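Local atomic coordinates of tannase (PDB entry 3WA7), a protein that probably hydrolyses the galloyl ester bonds of tannins, as a bacterial tannase of the alpha/beta-hydrolase class. Residues 204-208 with 426-430; 411-417 with 440-446. One frame throughout, in Å; residues are numbered along the deposited sequence. Where two conformers were deposited one is given.

Contact 1: residues 204-208 with 426-430; sequences CPIHN and IPIIL
The imidazole of His207 meets the helix 425-436 obliquely, neither squarely over a face nor at an edge, through Ile426 and Leu430, residues one helical turn apart. The methyl CG2 of Ile426 comes close, 3.4 Å from CE1 of His207; from the other side of the ring plane, again obliquely, Leu430 brings CB to 3.7 Å from NE2 of His207. In the plane of the ring, at its edge, lies Pro205: ND1 of His207 donates a nearly straight hydrogen bond of 3.0 Å to O of Pro205 (164°), although the donor stands well above the carbonyl plane. With CG between the backbone N and the carbonyl carbon (chi1 71°), the imidazole folds back over its own loop to make this bond, which fixes the rotation of the ring and presents CE1 and NE2 to the helix. Farther along, the amide of Asn208 crosses Ile426, its ND2 3.9 Å from CD1. One water links the same two residues, accepting from ND2 of Asn208 at 3.1 Å and donating to O of Ile426 at 2.8 Å. Beyond the segments, OD1 of Asn208 is bonded to His211 and Asn395, and ND2 to Tyr268, so both the oxygen and the nitrogen of this buried amide have partners. The loop turns through an inverse gamma turn centred on Ile206. That residue bonds by its backbone to Ser163, which probably sits on the nucleophile elbow of an alpha/beta-hydrolase, so the loop lies beside the presumed catalytic site. It rests on helix 425-436 without a direct hydrogen bond between the segments: aliphatic carbon meets the imidazole, the ring spends its ND1 proton on its own loop, and a bridging water carries the polar link in a buried setting.

Contact 2: residues 411-417 with 440-446; sequences WRIRHGA and GIDFALP
Arg414 and Asp442 carry the charged side of this parallel strand pair. The arginine chain leaves with CG anti to the carbonyl carbon and bends at chi2 (-69°), which swings the guanidinium over the neighbouring strand; there NH1 and NH2 both grip a single carboxylate oxygen, OD1 of Asp442, at 2.9 Å from NH1 and 2.8 Å from NH2, the two planes turned 23° apart. NH2 arrives on the syn side and NH1 on the anti side, from the same face of the carboxylate. NH1 also donates to O of Ile413, 2.9 Å away, from above the carbonyl plane. The CB of Ala444 lies over one face of the guanidinium, and CZ of Arg412 over the opposite face. Arg412, extended as far as NE, pairs with Asp456, and a water joins its NE to OD2 of Asp442. With an alanine at Arg414's place, OD1 of Asp442 would probably lose its salt-bridge partner, and the methyl of Ala444 the flat group lying over it.

On the other face of the sheet Ile441, its CG1 anti to the backbone N, sets CD1 3.9 Å from CB of Trp411. Phe443 appears to pack its CD1 against CB of Ile413. Leu430 and Leu434 of helix 425-436 touch Ile413 from that side. The strands run 14° from parallel, bonded from Trp411 N to Gly440 O through to Ala444 N on Ile413 O, with a weak bond from His415 N to Ala444 O; past their ends Ala417 N bonds to Pro446 O. Strand 410-414, helix 425-436 and strand 440-444 form a beta-alpha-beta crossover at the edge of the alpha/beta-hydrolase sheet.

Both contacts involve the same beta-alpha-beta unit. Contact 1 rests a loop on its helix, 425-436, whereas contact 2 zips together the two strands that helix connects. Contact 1 is wholly buried; contact 2 is only partly so, since 440-444 is the outermost strand at that end of the sheet. Chemistry follows place: the inner contact is aliphatic carbon, one imidazole and a bridging water, the outer one parallel-strand hydrogen bonds with a salt bridge on one face and apolar side chains on the other. They meet directly, with CG of Pro427 3.8 Å from CB of His415, and a probable hydrogen bond of 2.6 Å from Cys204 N to Arg414 O.

Contact 1: residues 204-208 with 426-430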
loop_
_atom_site.group_PDB
_atom_site.type_symbol
_atom_site.label_atom_id
_atom_site.label_comp_id
_atom_site.label_asym_id
_atom_site.label_seq_id
_atom_site.Cartn_x
_atom_site.Cartn_y
_atom_site.Cartn_z
ATOM N N CYS A 204 -5.463 0.568 0.964
ATOM C CA CYS A 204 -5.104 1.712 1.802
ATOM C C CYS A 204 -3.622 2.070 1.740
ATOM O O CYS A 204 -2.939 2.117 2.760
ATOM C CB CYS A 204 -5.535 1.475 3.259
ATOM S SG CYS A 204 -4.882 -0.008 4.085
ATOM N N PRO A 205 -3.107 2.345 0.531
ATOM C CA PRO A 205 -1.691 2.694 0.397
ATOM C C PRO A 205 -1.320 3.954 1.169
ATOM O O PRO A 205 -1.810 5.046 0.879
ATOM C CB PRO A 205 -1.512 2.856 -1.112
ATOM C CG PRO A 205 -2.871 3.331 -1.563
ATOM C CD PRO A 205 -3.799 2.433 -0.768
ATOM N N ILE A 206 -0.460 3.789 2.166
ATOM C CA ILE A 206 -0.013 4.913 2.975
ATOM C C ILE A 206 1.196 5.481 2.243
ATOM O O ILE A 206 2.336 5.098 2.506
ATOM C CB ILE A 206 0.380 4.446 4.389
ATOM C CG1 ILE A 206 -0.809 3.735 5.045
ATOM C CG2 ILE A 206 0.811 5.638 5.235
ATOM C CD1 ILE A 206 -2.017 4.635 5.290
ATOM N N HIS A 207 0.921 6.382 1.302
ATOM C CA HIS A 207 1.954 6.995 0.474
ATOM C C HIS A 207 1.817 8.518 0.440
ATOM O O HIS A 207 0.982 9.085 1.144
ATOM C CB HIS A 207 1.847 6.452 -0.950
ATOM C CG HIS A 207 0.649 6.956 -1.695
ATOM N ND1 HIS A 207 -0.641 6.592 -1.372
ATOM C CD2 HIS A 207 0.547 7.838 -2.717
ATOM C CE1 HIS A 207 -1.486 7.231 -2.162
ATOM N NE2 HIS A 207 -0.791 7.994 -2.988
ATOM N N ASN A 208 2.627 9.169 -0.396
ATOM C CA ASN A 208 2.612 10.633 -0.514
ATOM C C ASN A 208 2.807 11.187 0.899
ATOM O O ASN A 208 2.152 12.148 1.324
ATOM C CB ASN A 208 1.276 11.093 -1.117
ATOM C CG ASN A 208 1.311 12.532 -1.596
ATOM O OD1 ASN A 208 2.380 13.115 -1.766
ATOM N ND2 ASN A 208 0.133 13.107 -1.829
ATOM N N ILE A 426 -5.779 11.308 0.185
ATOM C CA ILE A 426 -4.579 10.641 -0.304
ATOM C C ILE A 426 -4.861 9.610 -1.409
ATOM O O ILE A 426 -4.302 9.706 -2.500
ATOM C CB ILE A 426 -3.802 9.998 0.878
ATOM C CG1 ILE A 426 -3.216 11.107 1.764
ATOM C CG2 ILE A 426 -2.700 9.083 0.364
ATOM C CD1 ILE A 426 -2.220 12.025 1.051
ATOM N N PRO A 427 -5.719 8.607 -1.146
ATOM C CA PRO A 427 -5.971 7.648 -2.229
ATOM C C PRO A 427 -6.747 8.284 -3.392
ATOM O O PRO A 427 -6.601 7.880 -4.545
ATOM C CB PRO A 427 -6.752 6.530 -1.535
ATOM C CG PRO A 427 -7.447 7.245 -0.409
ATOM C CD PRO A 427 -6.375 8.180 0.101
ATOM N N ILE A 428 -7.566 9.287 -3.090
ATOM C CA ILE A 428 -8.330 9.951 -4.141
ATOM C C ILE A 428 -7.395 10.686 -5.104
ATOM O O ILE A 428 -7.600 10.660 -6.317
ATOM C CB ILE A 428 -9.361 10.938 -3.536
ATOM C CG1 ILE A 428 -10.452 10.144 -2.805
ATOM C CG2 ILE A 428 -9.974 11.797 -4.638
ATOM C CD1 ILE A 428 -11.401 10.999 -1.980
ATOM N N ILE A 429 -6.365 11.333 -4.565
ATOM C CA ILE A 429 -5.402 12.046 -5.399
ATOM C C ILE A 429 -4.708 11.063 -6.340
ATOM O O ILE A 429 -4.537 11.344 -7.526
ATOM C CB ILE A 429 -4.336 12.766 -4.541
ATOM C CG1 ILE A 429 -4.957 13.995 -3.867
ATOM C CG2 ILE A 429 -3.152 13.179 -5.415
ATOM C CD1 ILE A 429 -4.053 14.653 -2.834
ATOM N N LEU A 430 -4.318 9.909 -5.809
ATOM C CA LEU A 430 -3.657 8.891 -6.618
ATOM C C LEU A 430 -4.585 8.409 -7.734
ATOM O O LEU A 430 -4.190 8.327 -8.899
ATOM C CB LEU A 430 -3.239 7.707 -5.739
ATOM C CG LEU A 430 -2.680 6.470 -6.450
ATOM C CD1 LEU A 430 -1.465 6.841 -7.290
ATOM C CD2 LEU A 430 -2.315 5.422 -5.413
HETATM O O HOH W 1 -1.788 10.808 -2.722
#

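Contact 2: residues 411-417 with 440-446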
loop_
_atom_site.group_PDB
_atom_site.type_symbol
_atom_site.label_atom_id
_atom_site.label_comp_id
_atom_site.label_asym_id
_atom_site.label_seq_id
_atom_site.Cartn_x
_atom_site.Cartn_y
_atom_site.Cartn_z
ATOM N N TRP A 411 -4.398 -0.391 -12.683
ATOM C CA TRP A 411 -4.396 -0.171 -11.237
ATOM C C TRP A 411 -5.733 -0.434 -10.548
ATOM O O TRP A 411 -6.793 -0.092 -11.075
ATOM C CB TRP A 411 -4.008 1.282 -10.926
ATOM C CG TRP A 411 -2.677 1.700 -11.448
ATOM C CD1 TRP A 411 -2.304 1.800 -12.758
ATOM C CD2 TRP A 411 -1.523 2.048 -10.675
ATOM N NE1 TRP A 411 -0.988 2.182 -12.846
ATOM C CE2 TRP A 411 -0.484 2.342 -11.584
ATOM C CE3 TRP A 411 -1.266 2.141 -9.301
ATOM C CZ2 TRP A 411 0.799 2.723 -11.164
ATOM C CZ3 TRP A 411 0.010 2.520 -8.882
ATOM C CH2 TRP A 411 1.026 2.806 -9.815
ATOM N N ARG A 412 -5.669 -1.023 -9.358
ATOM C CA ARG A 412 -6.858 -1.274 -8.549
ATOM C C ARG A 412 -6.525 -0.782 -7.147
ATOM O O ARG A 412 -5.633 -1.314 -6.479
ATOM C CB ARG A 412 -7.226 -2.759 -8.505
ATOM C CG ARG A 412 -8.524 -3.015 -7.731
ATOM C CD ARG A 412 -8.980 -4.464 -7.852
ATOM N NE ARG A 412 -10.318 -4.684 -7.301
ATOM C CZ ARG A 412 -10.591 -4.849 -6.010
ATOM N NH1 ARG A 412 -9.618 -4.821 -5.110
ATOM N NH2 ARG A 412 -11.841 -5.053 -5.619
ATOM N N ILE A 413 -7.237 0.248 -6.712
ATOM C CA ILE A 413 -7.000 0.841 -5.407
ATOM C C ILE A 413 -8.243 0.820 -4.533
ATOM O O ILE A 413 -9.347 1.103 -5.002
ATOM C CB ILE A 413 -6.551 2.308 -5.562
ATOM C CG1 ILE A 413 -5.322 2.382 -6.476
ATOM C CG2 ILE A 413 -6.272 2.919 -4.193
ATOM C CD1 ILE A 413 -4.894 3.793 -6.804
ATOM N N ARG A 414 -8.050 0.482 -3.261
ATOM C CA ARG A 414 -9.138 0.441 -2.292
ATOM C C ARG A 414 -8.690 1.075 -0.978
ATOM O O ARG A 414 -7.537 0.928 -0.570
ATOM C CB ARG A 414 -9.577 -1.007 -2.024
ATOM C CG ARG A 414 -10.299 -1.691 -3.178
ATOM C CD ARG A 414 -11.680 -1.081 -3.400
ATOM N NE ARG A 414 -12.434 -1.749 -4.461
ATOM C CZ ARG A 414 -12.220 -1.587 -5.765
ATOM N NH1 ARG A 414 -11.267 -0.772 -6.198
ATOM N NH2 ARG A 414 -12.978 -2.234 -6.643
ATOM N N HIS A 415 -9.599 1.803 -0.338
ATOM C CA HIS A 415 -9.340 2.427 0.956
ATOM C C HIS A 415 -10.685 2.438 1.671
ATOM O O HIS A 415 -11.642 3.026 1.177
ATOM C CB HIS A 415 -8.827 3.867 0.808
ATOM C CG HIS A 415 -8.479 4.515 2.115
ATOM N ND1 HIS A 415 -7.189 4.584 2.596
ATOM C CD2 HIS A 415 -9.265 5.077 3.065
ATOM C CE1 HIS A 415 -7.195 5.160 3.785
ATOM N NE2 HIS A 415 -8.442 5.469 4.092
ATOM N N GLY A 416 -10.760 1.777 2.821
ATOM C CA GLY A 416 -12.013 1.708 3.558
ATOM C C GLY A 416 -12.593 3.043 3.990
ATOM O O GLY A 416 -11.863 3.947 4.391
ATOM N N ALA A 417 -13.918 3.162 3.917
ATOM C CA ALA A 417 -14.596 4.393 4.309
ATOM C C ALA A 417 -14.475 4.645 5.809
ATOM O O ALA A 417 -14.800 5.730 6.286
ATOM C CB ALA A 417 -16.067 4.339 3.900
ATOM N N GLY A 440 -5.279 2.854 -16.520
ATOM C CA GLY A 440 -6.495 2.176 -16.114
ATOM C C GLY A 440 -6.551 2.166 -14.600
ATOM O O GLY A 440 -5.585 1.775 -13.941
ATOM N N ILE A 441 -7.672 2.601 -14.039
ATOM C CA ILE A 441 -7.810 2.643 -12.592
ATOM C C ILE A 441 -9.197 2.232 -12.108
ATOM O O ILE A 441 -10.214 2.777 -12.537
ATOM C CB ILE A 441 -7.453 4.065 -12.050
ATOM C CG1 ILE A 441 -7.832 4.193 -10.572
ATOM C CG2 ILE A 441 -8.133 5.133 -12.895
ATOM C CD1 ILE A 441 -7.038 3.285 -9.646
ATOM N N ASP A 442 -9.218 1.233 -11.234
ATOM C CA ASP A 442 -10.443 0.726 -10.629
ATOM C C ASP A 442 -10.302 1.169 -9.180
ATOM O O ASP A 442 -9.425 0.685 -8.460
ATOM C CB ASP A 442 -10.492 -0.799 -10.719
ATOM C CG ASP A 442 -11.767 -1.372 -10.148
ATOM O OD1 ASP A 442 -12.114 -1.021 -9.004
ATOM O OD2 ASP A 442 -12.427 -2.176 -10.842
ATOM N N PHE A 443 -11.163 2.089 -8.756
ATOM C CA PHE A 443 -11.076 2.656 -7.414
ATOM C C PHE A 443 -12.387 2.639 -6.643
ATOM O O PHE A 443 -13.463 2.767 -7.227
ATOM C CB PHE A 443 -10.556 4.095 -7.550
ATOM C CG PHE A 443 -10.514 4.875 -6.262
ATOM C CD1 PHE A 443 -9.748 4.442 -5.186
ATOM C CD2 PHE A 443 -11.213 6.073 -6.145
ATOM C CE1 PHE A 443 -9.673 5.189 -4.014
ATOM C CE2 PHE A 443 -11.146 6.829 -4.978
ATOM C CZ PHE A 443 -10.374 6.388 -3.908
ATOM N N ALA A 444 -12.287 2.484 -5.326
ATOM C CA ALA A 444 -13.462 2.473 -4.464
ATOM C C ALA A 444 -13.114 2.714 -2.999
ATOM O O ALA A 444 -11.994 2.444 -2.549
ATOM C CB ALA A 444 -14.213 1.146 -4.608
ATOM N N LEU A 445 -14.093 3.235 -2.266
ATOM C CA LEU A 445 -13.971 3.515 -0.841
ATOM C C LEU A 445 -15.063 2.679 -0.167
ATOM O O LEU A 445 -16.097 3.207 0.226
ATOM C CB LEU A 445 -14.237 4.999 -0.555
ATOM C CG LEU A 445 -13.909 5.561 0.823
ATOM C CD1 LEU A 445 -12.416 5.852 0.911
ATOM C CD2 LEU A 445 -14.701 6.838 1.043
ATOM N N PRO A 446 -14.840 1.360 -0.029
ATOM C CA PRO A 446 -15.783 0.413 0.586
ATOM C C PRO A 446 -16.363 0.852 1.928
ATOM O O PRO A 446 -15.629 1.151 2.868
ATOM C CB PRO A 446 -14.954 -0.867 0.709
ATOM C CG PRO A 446 -14.034 -0.773 -0.457
ATOM C CD PRO A 446 -13.599 0.669 -0.423
HETATM O O HOH W 2 -12.457 -4.649 -8.976
#